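Side-chain contacts in toxin of toxin-antitoxin system (Rickettsia felis, PDB 3ZVK), which cleaves single-stranded RNA with magnesium as the growth-inhibiting toxin of a type II toxin-antitoxin system, and forms complexes with the antitoxin VapB2: residues Y3-T7 against N8-Y12; L27-N31 against N32-I36; S38-L41 against A42-Y46; I63-S66 against R67-I70. The protein carries 1 engineered substitution. All coordinates share one frame; numbering follows the deposited sequence.

Interaction 1. Residues Y3-T7 against N8-Y12. Engineered in segment 3-7: G6 (natural residue Asp).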
ATOM      1  N   TYR A   3     -10.178  -0.574  29.829  1.00 45.39           N
ATOM      2  CA  TYR A   3      -9.836   0.438  30.809  1.00 43.31           C
ATOM      3  C   TYR A   3      -8.702   1.245  30.192  1.00 46.29           C
ATOM      4  O   TYR A   3      -7.634   0.695  29.944  1.00 46.94           O
ATOM      5  CB  TYR A   3      -9.380  -0.195  32.126  1.00 42.99           C
ATOM      6  CG  TYR A   3     -10.529  -0.626  33.005  1.00 45.21           C
ATOM      7  CD1 TYR A   3     -11.166  -1.848  32.804  1.00 46.13           C
ATOM      8  CD2 TYR A   3     -11.003   0.202  34.035  1.00 46.91           C
ATOM      9  CE1 TYR A   3     -12.233  -2.248  33.610  1.00 48.81           C
ATOM     10  CE2 TYR A   3     -12.060  -0.193  34.849  1.00 44.76           C
ATOM     11  CZ  TYR A   3     -12.666  -1.430  34.641  1.00 53.80           C
ATOM     12  OH  TYR A   3     -13.716  -1.870  35.429  1.00 54.61           O
ATOM     13  N   MET A   4      -8.938   2.521  29.893  1.00 41.05           N
ATOM     14  CA  MET A   4      -7.909   3.396  29.329  1.00 38.90           C
ATOM     15  C   MET A   4      -7.372   4.273  30.452  1.00 46.08           C
ATOM     16  O   MET A   4      -8.164   4.874  31.197  1.00 48.06           O
ATOM     17  CB  MET A   4      -8.467   4.244  28.176  1.00 40.72           C
ATOM     18  CG  MET A   4      -8.969   3.412  27.031  1.00 44.49           C
ATOM     19  SD  MET A   4      -9.380   4.310  25.534  1.00 49.43           S
ATOM     20  CE  MET A   4      -7.760   4.479  24.827  1.00 44.13           C
ATOM     21  N   LEU A   5      -6.044   4.301  30.635  1.00 41.49           N
ATOM     22  CA  LEU A   5      -5.459   5.136  31.706  1.00 40.40           C
ATOM     23  C   LEU A   5      -5.142   6.521  31.186  1.00 40.85           C
ATOM     24  O   LEU A   5      -4.662   6.675  30.050  1.00 38.69           O
ATOM     25  CB  LEU A   5      -4.177   4.512  32.313  1.00 39.38           C
ATOM     26  CG  LEU A   5      -4.190   3.025  32.581  1.00 42.88           C
ATOM     27  CD1 LEU A   5      -2.772   2.525  32.878  1.00 42.08           C
ATOM     28  CD2 LEU A   5      -5.174   2.685  33.699  1.00 42.69           C
ATOM     29  N   GLY A   6      -5.448   7.510  32.006  1.00 39.36           N
ATOM     30  CA  GLY A   6      -5.176   8.919  31.724  1.00 39.93           C
ATOM     31  C   GLY A   6      -3.717   9.227  32.001  1.00 44.72           C
ATOM     32  O   GLY A   6      -2.987   8.386  32.538  1.00 45.00           O
ATOM     33  N   THR A   7      -3.280  10.419  31.631  1.00 42.64           N
ATOM     34  CA  THR A   7      -1.886  10.850  31.762  1.00 42.37           C
ATOM     35  C   THR A   7      -1.429  10.868  33.223  1.00 47.43           C
ATOM     36  O   THR A   7      -0.354  10.339  33.518  1.00 46.80           O
ATOM     37  CB  THR A   7      -1.675  12.196  31.031  1.00 49.73           C
ATOM     38  OG1 THR A   7      -2.157  12.055  29.689  1.00 49.50           O
ATOM     39  CG2 THR A   7      -0.201  12.639  31.002  1.00 43.29           C
ATOM     40  N   ASN A   8      -2.237  11.474  34.117  1.00 42.88           N
ATOM     41  CA  ASN A   8      -1.962  11.589  35.546  1.00 43.15           C
ATOM     42  C   ASN A   8      -1.752  10.241  36.210  1.00 48.77           C
ATOM     43  O   ASN A   8      -0.807  10.115  36.977  1.00 50.00           O
ATOM     44  CB  ASN A   8      -3.068  12.368  36.272  1.00 40.95           C
ATOM     45  CG  ASN A   8      -3.289  13.817  35.925  1.00 54.41           C
ATOM     46  OD1 ASN A   8      -4.259  14.400  36.399  1.00 48.24           O
ATOM     47  ND2 ASN A   8      -2.393  14.496  35.221  1.00 54.25           N
ATOM     48  N   ILE A   9      -2.580   9.225  35.881  1.00 44.73           N
ATOM     49  CA  ILE A   9      -2.452   7.857  36.392  1.00 43.59           C
ATOM     50  C   ILE A   9      -1.104   7.304  35.980  1.00 45.27           C
ATOM     51  O   ILE A   9      -0.406   6.756  36.830  1.00 45.41           O
ATOM     52  CB  ILE A   9      -3.637   6.942  35.936  1.00 45.72           C
ATOM     53  CG1 ILE A   9      -4.888   7.176  36.822  1.00 47.40           C
ATOM     54  CG2 ILE A   9      -3.262   5.461  35.907  1.00 45.36           C
ATOM     55  CD1 ILE A   9      -4.845   6.653  38.312  1.00 39.40           C
ATOM     56  N   CYS A  10      -0.732   7.495  34.672  1.00 39.65           N
ATOM     57  CA  CYS A  10       0.497   6.988  34.078  1.00 37.79           C
ATOM     58  C   CYS A  10       1.747   7.608  34.695  1.00 40.76           C
ATOM     59  O   CYS A  10       2.654   6.851  35.060  1.00 41.07           O
ATOM     60  CB  CYS A  10       0.471   7.105  32.563  1.00 37.89           C
ATOM     61  SG  CYS A  10      -0.686   5.981  31.747  1.00 42.56           S
ATOM     62  N   VAL A  11       1.782   8.970  34.827  1.00 36.00           N
ATOM     63  CA  VAL A  11       2.863   9.748  35.437  1.00 36.84           C
ATOM     64  C   VAL A  11       3.077   9.340  36.921  1.00 46.67           C
ATOM     65  O   VAL A  11       4.214   9.076  37.319  1.00 47.60           O
ATOM     66  CB  VAL A  11       2.677  11.277  35.251  1.00 40.05           C
ATOM     67  CG1 VAL A  11       3.733  12.073  36.044  1.00 39.72           C
ATOM     68  CG2 VAL A  11       2.764  11.662  33.771  1.00 38.62           C
ATOM     69  N   TYR A  12       1.983   9.213  37.701  1.00 45.25           N
ATOM     70  CA  TYR A  12       2.039   8.775  39.109  1.00 45.86           C
ATOM     71  C   TYR A  12       2.532   7.351  39.246  1.00 48.45           C
ATOM     72  O   TYR A  12       3.289   7.075  40.165  1.00 50.26           O
ATOM     73  CB  TYR A  12       0.686   8.961  39.827  1.00 46.87           C
ATOM     74  CG  TYR A  12       0.817   9.034  41.329  1.00 47.58           C
ATOM     75  CD1 TYR A  12       1.231  10.210  41.959  1.00 50.21           C
ATOM     76  CD2 TYR A  12       0.509   7.937  42.128  1.00 46.87           C
ATOM     77  CE1 TYR A  12       1.351  10.284  43.347  1.00 49.63           C
ATOM     78  CE2 TYR A  12       0.660   7.987  43.511  1.00 48.75           C
ATOM     79  CZ  TYR A  12       1.088   9.162  44.117  1.00 60.15           C
ATOM     80  OH  TYR A  12       1.224   9.220  45.483  1.00 67.42           O
TER

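Interaction 2. Residues L27-N31 against N32-I36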
ATOM      1  N   LEU A  27      -5.732  -6.995  39.022  1.00 38.15           N
ATOM      2  CA  LEU A  27      -7.097  -7.470  39.158  1.00 39.20           C
ATOM      3  C   LEU A  27      -7.875  -7.299  37.856  1.00 45.21           C
ATOM      4  O   LEU A  27      -8.529  -8.256  37.406  1.00 45.77           O
ATOM      5  CB  LEU A  27      -7.816  -6.786  40.324  1.00 40.30           C
ATOM      6  CG  LEU A  27      -9.343  -7.021  40.447  1.00 46.86           C
ATOM      7  CD1 LEU A  27      -9.693  -8.529  40.607  1.00 50.96           C
ATOM      8  CD2 LEU A  27      -9.915  -6.216  41.555  1.00 43.25           C
ATOM      9  N   LEU A  28      -7.806  -6.087  37.273  1.00 39.37           N
ATOM     10  CA  LEU A  28      -8.510  -5.742  36.066  1.00 39.33           C
ATOM     11  C   LEU A  28      -7.989  -6.492  34.854  1.00 43.76           C
ATOM     12  O   LEU A  28      -8.788  -6.851  34.000  1.00 43.72           O
ATOM     13  CB  LEU A  28      -8.477  -4.203  35.809  1.00 38.55           C
ATOM     14  CG  LEU A  28      -9.235  -3.290  36.812  1.00 44.03           C
ATOM     15  CD1 LEU A  28      -9.017  -1.854  36.454  1.00 43.76           C
ATOM     16  CD2 LEU A  28     -10.746  -3.608  36.878  1.00 41.79           C
ATOM     17  N   ALA A  29      -6.665  -6.715  34.764  1.00 41.69           N
ATOM     18  CA  ALA A  29      -6.005  -7.373  33.620  1.00 41.53           C
ATOM     19  C   ALA A  29      -6.458  -8.811  33.405  1.00 47.76           C
ATOM     20  O   ALA A  29      -6.372  -9.311  32.285  1.00 48.13           O
ATOM     21  CB  ALA A  29      -4.492  -7.319  33.769  1.00 40.91           C
ATOM     22  N   LYS A  30      -6.949  -9.462  34.476  1.00 45.27           N
ATOM     23  CA  LYS A  30      -7.421 -10.841  34.441  1.00 45.76           C
ATOM     24  C   LYS A  30      -8.678 -11.042  33.560  1.00 53.34           C
ATOM     25  O   LYS A  30      -8.806 -12.093  32.941  1.00 54.67           O
ATOM     26  CB  LYS A  30      -7.627 -11.366  35.859  1.00 47.24           C
ATOM     27  CG  LYS A  30      -6.309 -11.723  36.537  1.00 53.40           C
ATOM     28  CD  LYS A  30      -6.427 -11.738  38.041  1.00 60.37           C
ATOM     29  CE  LYS A  30      -5.191 -12.222  38.741  1.00 63.90           C
ATOM     30  NZ  LYS A  30      -5.261 -11.932  40.192  1.00 82.23           N
ATOM     31  N   ASN A  31      -9.582 -10.042  33.479  1.00 49.11           N
ATOM     32  CA  ASN A  31     -10.828 -10.145  32.709  1.00 49.37           C
ATOM     33  C   ASN A  31     -11.068  -8.962  31.750  1.00 53.10           C
ATOM     34  O   ASN A  31     -12.046  -8.963  31.011  1.00 53.99           O
ATOM     35  CB  ASN A  31     -12.024 -10.291  33.681  1.00 47.51           C
ATOM     36  CG  ASN A  31     -11.892 -11.423  34.663  1.00 67.36           C
ATOM     37  OD1 ASN A  31     -11.903 -12.604  34.294  1.00 62.90           O
ATOM     38  ND2 ASN A  31     -11.761 -11.104  35.940  1.00 50.17           N
ATOM     39  N   ASN A  32     -10.186  -7.949  31.766  1.00 48.28           N
ATOM     40  CA  ASN A  32     -10.332  -6.727  30.967  1.00 46.79           C
ATOM     41  C   ASN A  32      -9.057  -6.373  30.251  1.00 48.18           C
ATOM     42  O   ASN A  32      -8.019  -6.951  30.536  1.00 49.44           O
ATOM     43  CB  ASN A  32     -10.778  -5.545  31.872  1.00 44.35           C
ATOM     44  CG  ASN A  32     -11.928  -5.876  32.772  1.00 51.21           C
ATOM     45  OD1 ASN A  32     -13.079  -5.925  32.364  1.00 51.97           O
ATOM     46  ND2 ASN A  32     -11.627  -6.202  34.003  1.00 41.91           N
ATOM     47  N   THR A  33      -9.130  -5.412  29.321  1.00 42.26           N
ATOM     48  CA  THR A  33      -7.994  -4.898  28.562  1.00 38.92           C
ATOM     49  C   THR A  33      -7.552  -3.568  29.141  1.00 44.25           C
ATOM     50  O   THR A  33      -8.350  -2.628  29.238  1.00 44.65           O
ATOM     51  CB  THR A  33      -8.374  -4.726  27.076  1.00 43.70           C
ATOM     52  OG1 THR A  33      -8.795  -5.981  26.533  1.00 48.97           O
ATOM     53  CG2 THR A  33      -7.233  -4.171  26.240  1.00 36.75           C
ATOM     54  N   ILE A  34      -6.265  -3.488  29.512  1.00 41.04           N
ATOM     55  CA  ILE A  34      -5.643  -2.259  29.985  1.00 38.33           C
ATOM     56  C   ILE A  34      -4.986  -1.599  28.805  1.00 41.77           C
ATOM     57  O   ILE A  34      -4.158  -2.225  28.123  1.00 43.13           O
ATOM     58  CB  ILE A  34      -4.696  -2.479  31.179  1.00 40.18           C
ATOM     59  CG1 ILE A  34      -5.548  -2.997  32.406  1.00 42.36           C
ATOM     60  CG2 ILE A  34      -3.993  -1.120  31.529  1.00 36.60           C
ATOM     61  CD1 ILE A  34      -4.798  -3.718  33.368  1.00 54.74           C
ATOM     62  N   ALA A  35      -5.370  -0.335  28.541  1.00 36.67           N
ATOM     63  CA  ALA A  35      -4.828   0.441  27.415  1.00 35.36           C
ATOM     64  C   ALA A  35      -4.524   1.901  27.723  1.00 39.54           C
ATOM     65  O   ALA A  35      -4.880   2.412  28.786  1.00 41.48           O
ATOM     66  CB  ALA A  35      -5.791   0.353  26.240  1.00 36.74           C
ATOM     67  N   ILE A  36      -3.838   2.571  26.791  1.00 37.23           N
ATOM     68  CA  ILE A  36      -3.580   4.021  26.777  1.00 37.33           C
ATOM     69  C   ILE A  36      -3.794   4.524  25.377  1.00 42.54           C
ATOM     70  O   ILE A  36      -3.546   3.812  24.409  1.00 43.10           O
ATOM     71  CB  ILE A  36      -2.236   4.560  27.376  1.00 39.40           C
ATOM     72  CG1 ILE A  36      -0.989   4.059  26.621  1.00 38.52           C
ATOM     73  CG2 ILE A  36      -2.158   4.396  28.904  1.00 39.73           C
ATOM     74  CD1 ILE A  36       0.238   4.942  26.774  1.00 41.38           C
TER

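Interaction 3. Residues S38-L41 against A42-Y46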
ATOM      1  N   SER A  38      -2.846   6.836  22.193  1.00 37.64           N
ATOM      2  CA  SER A  38      -1.591   7.319  21.628  1.00 35.44           C
ATOM      3  C   SER A  38      -1.368   8.793  22.095  1.00 40.67           C
ATOM      4  O   SER A  38      -0.207   9.198  22.202  1.00 41.00           O
ATOM      5  CB  SER A  38      -1.588   7.203  20.106  1.00 35.03           C
ATOM      6  OG  SER A  38      -2.700   7.834  19.488  1.00 39.89           O
ATOM      7  N   ILE A  39      -2.478   9.551  22.452  1.00 36.22           N
ATOM      8  CA  ILE A  39      -2.459  10.940  22.992  1.00 35.49           C
ATOM      9  C   ILE A  39      -1.770  10.992  24.380  1.00 36.77           C
ATOM     10  O   ILE A  39      -0.981  11.888  24.644  1.00 38.87           O
ATOM     11  CB  ILE A  39      -3.865  11.648  22.986  1.00 38.51           C
ATOM     12  CG1 ILE A  39      -4.620  11.515  21.628  1.00 38.10           C
ATOM     13  CG2 ILE A  39      -3.754  13.113  23.436  1.00 38.61           C
ATOM     14  CD1 ILE A  39      -3.868  12.060  20.356  1.00 39.35           C
ATOM     15  N   VAL A  40      -2.032  10.004  25.220  1.00 31.54           N
ATOM     16  CA  VAL A  40      -1.374   9.829  26.523  1.00 31.78           C
ATOM     17  C   VAL A  40       0.104   9.578  26.278  1.00 37.23           C
ATOM     18  O   VAL A  40       0.932  10.241  26.895  1.00 38.70           O
ATOM     19  CB  VAL A  40      -1.995   8.701  27.402  1.00 33.85           C
ATOM     20  CG1 VAL A  40      -1.115   8.396  28.615  1.00 32.56           C
ATOM     21  CG2 VAL A  40      -3.412   9.067  27.830  1.00 34.34           C
ATOM     22  N   LEU A  41       0.425   8.672  25.338  1.00 34.17           N
ATOM     23  CA  LEU A  41       1.808   8.330  24.973  1.00 33.95           C
ATOM     24  C   LEU A  41       2.588   9.528  24.456  1.00 38.45           C
ATOM     25  O   LEU A  41       3.764   9.682  24.800  1.00 37.77           O
ATOM     26  CB  LEU A  41       1.878   7.124  24.027  1.00 33.09           C
ATOM     27  CG  LEU A  41       3.274   6.590  23.739  1.00 35.71           C
ATOM     28  CD1 LEU A  41       4.037   6.164  25.039  1.00 35.14           C
ATOM     29  CD2 LEU A  41       3.268   5.588  22.603  1.00 34.06           C
ATOM     30  N   ALA A  42       1.911  10.428  23.712  1.00 36.18           N
ATOM     31  CA  ALA A  42       2.504  11.675  23.222  1.00 35.01           C
ATOM     32  C   ALA A  42       2.953  12.499  24.429  1.00 40.45           C
ATOM     33  O   ALA A  42       4.087  12.977  24.457  1.00 40.50           O
ATOM     34  CB  ALA A  42       1.496  12.448  22.400  1.00 35.96           C
ATOM     35  N   GLU A  43       2.087  12.615  25.458  1.00 38.45           N
ATOM     36  CA  GLU A  43       2.387  13.350  26.684  1.00 38.39           C
ATOM     37  C   GLU A  43       3.533  12.703  27.477  1.00 40.80           C
ATOM     38  O   GLU A  43       4.419  13.406  27.947  1.00 43.18           O
ATOM     39  CB  GLU A  43       1.132  13.487  27.558  1.00 40.65           C
ATOM     40  CG  GLU A  43       0.019  14.333  26.958  1.00 51.50           C
ATOM     41  CD  GLU A  43       0.221  15.835  26.905  1.00 68.11           C
ATOM     42  OE1 GLU A  43       0.896  16.394  27.799  1.00 51.66           O
ATOM     43  OE2 GLU A  43      -0.284  16.456  25.947  1.00 70.04           O
ATOM     44  N   LEU A  44       3.535  11.380  27.590  1.00 34.56           N
ATOM     45  CA  LEU A  44       4.576  10.629  28.305  1.00 34.11           C
ATOM     46  C   LEU A  44       5.937  10.729  27.592  1.00 38.66           C
ATOM     47  O   LEU A  44       6.963  10.927  28.234  1.00 40.28           O
ATOM     48  CB  LEU A  44       4.141   9.162  28.534  1.00 33.01           C
ATOM     49  CG  LEU A  44       2.890   8.925  29.403  1.00 35.80           C
ATOM     50  CD1 LEU A  44       2.524   7.460  29.378  1.00 36.00           C
ATOM     51  CD2 LEU A  44       3.058   9.462  30.867  1.00 32.52           C
ATOM     52  N   GLN A  45       5.936  10.662  26.254  1.00 33.90           N
ATOM     53  CA  GLN A  45       7.154  10.851  25.446  1.00 32.97           C
ATOM     54  C   GLN A  45       7.714  12.290  25.593  1.00 37.51           C
ATOM     55  O   GLN A  45       8.930  12.478  25.668  1.00 39.82           O
ATOM     56  CB  GLN A  45       6.913  10.476  23.980  1.00 33.33           C
ATOM     57  CG  GLN A  45       6.964   8.954  23.702  1.00 31.51           C
ATOM     58  CD  GLN A  45       8.315   8.300  23.974  1.00 40.49           C
ATOM     59  OE1 GLN A  45       8.396   7.129  24.243  1.00 36.01           O
ATOM     60  NE2 GLN A  45       9.413   9.042  23.970  1.00 29.16           N
ATOM     61  N   TYR A  46       6.832  13.283  25.719  1.00 32.51           N
ATOM     62  CA  TYR A  46       7.241  14.658  26.014  1.00 34.17           C
ATOM     63  C   TYR A  46       7.897  14.747  27.416  1.00 40.52           C
ATOM     64  O   TYR A  46       8.886  15.454  27.575  1.00 40.80           O
ATOM     65  CB  TYR A  46       6.050  15.637  25.885  1.00 34.73           C
ATOM     66  CG  TYR A  46       6.210  16.942  26.618  1.00 36.42           C
ATOM     67  CD1 TYR A  46       7.151  17.891  26.206  1.00 38.42           C
ATOM     68  CD2 TYR A  46       5.394  17.257  27.710  1.00 36.85           C
ATOM     69  CE1 TYR A  46       7.279  19.120  26.865  1.00 37.89           C
ATOM     70  CE2 TYR A  46       5.503  18.493  28.364  1.00 37.34           C
ATOM     71  CZ  TYR A  46       6.433  19.426  27.924  1.00 44.30           C
ATOM     72  OH  TYR A  46       6.537  20.647  28.555  1.00 47.01           O
TER

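Interaction 4. Residues I63-S66 against R67-I70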
ATOM      1  N   ILE A  63       9.061  -0.150  30.193  1.00 44.06           N
ATOM      2  CA  ILE A  63       8.654  -1.191  31.145  1.00 43.23           C
ATOM      3  C   ILE A  63       7.154  -1.071  31.463  1.00 45.96           C
ATOM      4  O   ILE A  63       6.431  -2.074  31.482  1.00 46.75           O
ATOM      5  CB  ILE A  63       9.548  -1.136  32.403  1.00 46.63           C
ATOM      6  CG1 ILE A  63      10.943  -1.697  32.069  1.00 48.22           C
ATOM      7  CG2 ILE A  63       8.949  -1.924  33.549  1.00 46.87           C
ATOM      8  CD1 ILE A  63      12.019  -1.265  32.990  1.00 50.70           C
ATOM      9  N   PHE A  64       6.694   0.159  31.666  1.00 39.60           N
ATOM     10  CA  PHE A  64       5.305   0.485  31.964  1.00 38.29           C
ATOM     11  C   PHE A  64       4.374   0.067  30.821  1.00 43.95           C
ATOM     12  O   PHE A  64       3.311  -0.514  31.080  1.00 46.06           O
ATOM     13  CB  PHE A  64       5.175   1.995  32.312  1.00 39.19           C
ATOM     14  CG  PHE A  64       3.792   2.408  32.747  1.00 39.32           C
ATOM     15  CD1 PHE A  64       3.272   1.987  33.957  1.00 40.62           C
ATOM     16  CD2 PHE A  64       2.978   3.141  31.906  1.00 41.08           C
ATOM     17  CE1 PHE A  64       1.952   2.290  34.310  1.00 41.99           C
ATOM     18  CE2 PHE A  64       1.677   3.481  32.282  1.00 43.03           C
ATOM     19  CZ  PHE A  64       1.168   3.039  33.473  1.00 40.70           C
ATOM     20  N   LEU A  65       4.811   0.283  29.568  1.00 38.25           N
ATOM     21  CA  LEU A  65       4.046  -0.026  28.358  1.00 37.03           C
ATOM     22  C   LEU A  65       4.002  -1.502  28.006  1.00 39.71           C
ATOM     23  O   LEU A  65       3.101  -1.910  27.263  1.00 39.55           O
ATOM     24  CB  LEU A  65       4.588   0.763  27.138  1.00 36.96           C
ATOM     25  CG  LEU A  65       4.649   2.284  27.202  1.00 40.77           C
ATOM     26  CD1 LEU A  65       5.441   2.845  26.038  1.00 39.87           C
ATOM     27  CD2 LEU A  65       3.274   2.895  27.264  1.00 43.91           C
ATOM     28  N   SER A  66       4.960  -2.305  28.520  1.00 34.99           N
ATOM     29  CA  SER A  66       5.032  -3.739  28.248  1.00 34.21           C
ATOM     30  C   SER A  66       3.748  -4.544  28.454  1.00 41.68           C
ATOM     31  O   SER A  66       3.538  -5.497  27.694  1.00 42.52           O
ATOM     32  CB  SER A  66       6.220  -4.384  28.951  1.00 35.11           C
ATOM     33  OG  SER A  66       6.039  -4.426  30.346  1.00 38.83           O
ATOM     34  N   ARG A  67       2.880  -4.196  29.451  1.00 38.34           N
ATOM     35  CA  ARG A  67       1.638  -4.966  29.669  1.00 37.13           C
ATOM     36  C   ARG A  67       0.355  -4.190  29.293  1.00 42.01           C
ATOM     37  O   ARG A  67      -0.750  -4.669  29.542  1.00 41.98           O
ATOM     38  CB  ARG A  67       1.594  -5.603  31.059  1.00 32.59           C
ATOM     39  CG  ARG A  67       2.836  -6.423  31.365  1.00 41.17           C
ATOM     40  CD  ARG A  67       2.734  -7.300  32.605  1.00 47.88           C
ATOM     41  NE  ARG A  67       1.717  -8.358  32.499  1.00 45.54           N
ATOM     42  CZ  ARG A  67       1.853  -9.466  31.780  1.00 51.36           C
ATOM     43  NH1 ARG A  67       2.958  -9.681  31.086  1.00 43.36           N
ATOM     44  NH2 ARG A  67       0.881 -10.359  31.739  1.00 49.53           N
ATOM     45  N   LEU A  68       0.533  -3.074  28.555  1.00 38.72           N
ATOM     46  CA  LEU A  68      -0.475  -2.119  28.047  1.00 39.67           C
ATOM     47  C   LEU A  68      -0.696  -2.291  26.542  1.00 39.85           C
ATOM     48  O   LEU A  68       0.208  -2.673  25.863  1.00 36.56           O
ATOM     49  CB  LEU A  68       0.080  -0.634  28.234  1.00 39.64           C
ATOM     50  CG  LEU A  68      -0.637   0.285  29.220  1.00 43.81           C
ATOM     51  CD1 LEU A  68      -1.315  -0.482  30.224  1.00 52.08           C
ATOM     52  CD2 LEU A  68       0.307   1.151  29.960  1.00 41.97           C
ATOM     53  N   GLU A  69      -1.864  -1.902  26.026  1.00 37.40           N
ATOM     54  CA  GLU A  69      -2.165  -1.822  24.613  1.00 35.98           C
ATOM     55  C   GLU A  69      -2.183  -0.313  24.287  1.00 38.22           C
ATOM     56  O   GLU A  69      -2.846   0.458  24.980  1.00 38.33           O
ATOM     57  CB  GLU A  69      -3.535  -2.436  24.331  1.00 38.89           C
ATOM     58  CG  GLU A  69      -3.879  -2.520  22.843  1.00 55.44           C
ATOM     59  CD  GLU A  69      -5.144  -3.299  22.508  1.00 91.59           C
ATOM     60  OE1 GLU A  69      -5.358  -4.379  23.107  1.00 93.01           O
ATOM     61  OE2 GLU A  69      -5.909  -2.841  21.629  1.00 90.04           O
ATOM     62  N   ILE A  70      -1.411   0.124  23.287  1.00 34.32           N
ATOM     63  CA  ILE A  70      -1.404   1.535  22.847  1.00 33.21           C
ATOM     64  C   ILE A  70      -2.434   1.653  21.715  1.00 37.21           C
ATOM     65  O   ILE A  70      -2.296   0.987  20.690  1.00 36.69           O
ATOM     66  CB  ILE A  70       0.010   2.039  22.455  1.00 34.73           C
ATOM     67  CG1 ILE A  70       1.018   1.730  23.587  1.00 34.52           C
ATOM     68  CG2 ILE A  70      -0.027   3.552  22.127  1.00 30.55           C
ATOM     69  CD1 ILE A  70       2.384   1.449  23.083  1.00 43.33           C
TER

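Interaction 1. Residues Y3-T7 against N8-Y12
At the first strand-to-helix junction of the PIN domain, L5 at the end of strand 2-5 meets I9 and C10 in the first turns of helix 7-16. L5 CB lies 3.8 Å from I9 CG2, and the two side chains cross at about a right angle. The same L5 CB is 3.8 Å from C10 SG, so one methylene touches both helical residues. With I9 CG2 anti to its own backbone N, this branch turns back to the strand, while the CG1 arm leads away. Between strand and helix stands G6, an engineered residue replacing the natural Asp at the helix N-cap; this position is predicted to bind magnesium in the native PIN nuclease. The G6 carbonyl is a helix acceptor: C10 N donates to G6 O at 3.2 Å, the donor tilted 19° from the carbonyl plane. The next bond is straighter, V11 N to T7 O at 2.9 Å with 170° at the hydrogen. Over the same turn T7 and V11 lie side by side and point the same way, T7 CG2 4.2 Å from V11 CG2. Y76 of the VapB antitoxin packs on both T7 and V11.

Interaction 2. Residues L27-N31 against N32-I36
The side-chain amide of N32 turns back onto the last turn of helix 19-29 and grips its backbone. N32 ND2 donates to L28 O at 2.9 Å, with 144° at the hydrogen; it arrives in the carbonyl plane on a lone pair, although the acceptor lies 18° out of the amide plane of N32. A weak bond from N32 N reaches the same L28 O, also over 2.9 Å, and N31 N adds a further weak one. N32 CG stands beside its backbone N, chi1 -48°, which brings both nitrogens of the residue to one carbonyl. The other end of the amide is held too, since N32 OD1 accepts from M1 N. The tight apolar contact is on the inner side, where I34 CD1 comes to 3.6 Å from A29 CB; W46 of the VapB antitoxin packs on I34 as well. L28 fits more loosely: L28 CD2 is 4.0 Å from N32 ND2, and L28 CB is 4.4 Å from I34 CD1. On the solvent side, K30 directs its extended chain away from the strand, and the end of N31 likewise leads away. Bonds at both ends of the amide, ND2 to L28 O and OD1 to M1 N, imply that its rotation is fixed, and the carbonyl of L28, in the last part of helix 19-29, is taken up by the residue that leads into strand 33-37.

Interaction 3. Residues S38-L41 against A42-Y46
V40 and L44, one helical turn apart, lie side by side and point the same way, with V40 CG1 3.8 Å from L44 CD1. V40 CG1 is anti to its own backbone N, chi1 169°, and this turns the methyl along the helix to meet the leucine. L44 CG also rests 3.4 Å from V40 O, so the leucine covers the carbonyl that its own backbone N uses. The pair L41 and Q45 is looser, the nearest side-chain atoms being L41 CD1 and Q45 CG at 4.3 Å; Q45 CG instead settles 3.5 Å from L41 O. Beneath these side chains runs the series of i to i+4 backbone hydrogen bonds that sets their spacing. L44 N reaches V40 O at 2.9 Å in the carbonyl plane, and Q45 N reaches L41 O at 2.8 Å. The bond from E43 N to I39 O is longer, 3.3 Å, its donor tilted 30° from the carbonyl plane. Further out, the polar ends bend away to partners on other elements. Both carboxylate oxygens of E43 have partners: OE2 accepts from N98, while OE1 forms a salt bridge with R85 of the second subunit and a hydrogen bond with Y76 of the VapB antitoxin. Q45 NE2 bonds to Q58. V40 and L44 meanwhile face helix 7-16, touching T7, C10 and V11. The arrangement is that of a regular alpha helix, here in a PIN domain, with an apolar face on the core and neighbouring positions at the toxin-toxin and toxin-antitoxin interfaces.

Interaction 4. Residues I63-S66 against R67-I70
F64 and L68 form the apolar centre, crossing obliquely with L68 CD2 3.6 Å from F64 CE2. F64 CG is anti to the backbone N, chi1 -175°, and although its CB starts away from the following residues, the ring end comes back near them. L68 CD2 also sits 3.6 Å from F64 O, so this one methyl touches both the ring and the backbone of the phenylalanine. Packing thins beyond this point: L65 CD2 is 4.4 Å from L68 CD2 and 4.5 Å from I70 CG1, a side chain between two partners at loose van der Waals range. C10 and A13 of helix 7-16 touch F64, and W46 of the VapB antitoxin packs on L68. Around this centre the backbone makes a type I beta turn from L65 to L68. Its closing bond runs from L68 N to L65 O at 3.1 Å, fairly straight at the hydrogen (157°), but the donor stands above the carbonyl plane, 61° out of it, rather than on a lone pair. Towards the polar edge, S66 OG donates to I63 O at 2.6 Å, bringing the hydroxyl back to the last helical turn, where S66 N gives I63 O a second, weak bond. The guanidinium of R67 leads outward, and its NH1 makes a weak hydrogen bond to P43 O of the antitoxin. Such a turn, joining the end of helix 54-65 to strand 69-71, outermost of the sheet within this chain, is a helix-to-strand connection of the parallel alpha/beta PIN fold.

Overall arrangement
Along the chain the four contacts follow one another in series, and all lie within the PIN domain. Interactions 1, 2 and 4 reach the same parallel sheet, in which strand 33-37 lies between 2-5 and 69-71; backbone bonds link it to Y3 on one side and E69 on the other. Interactions 2 and 4 have centres about 11 Å apart, as do interactions 1 and 3. The longest separation, about 20 Å, is between interactions 2 and 3, yet I36 still packs on L41. Every pair touches; interaction 1 lies nearest the chain centre, about 4 Å away, and the predicted metal position, altered here, sits in it between sheet and helices.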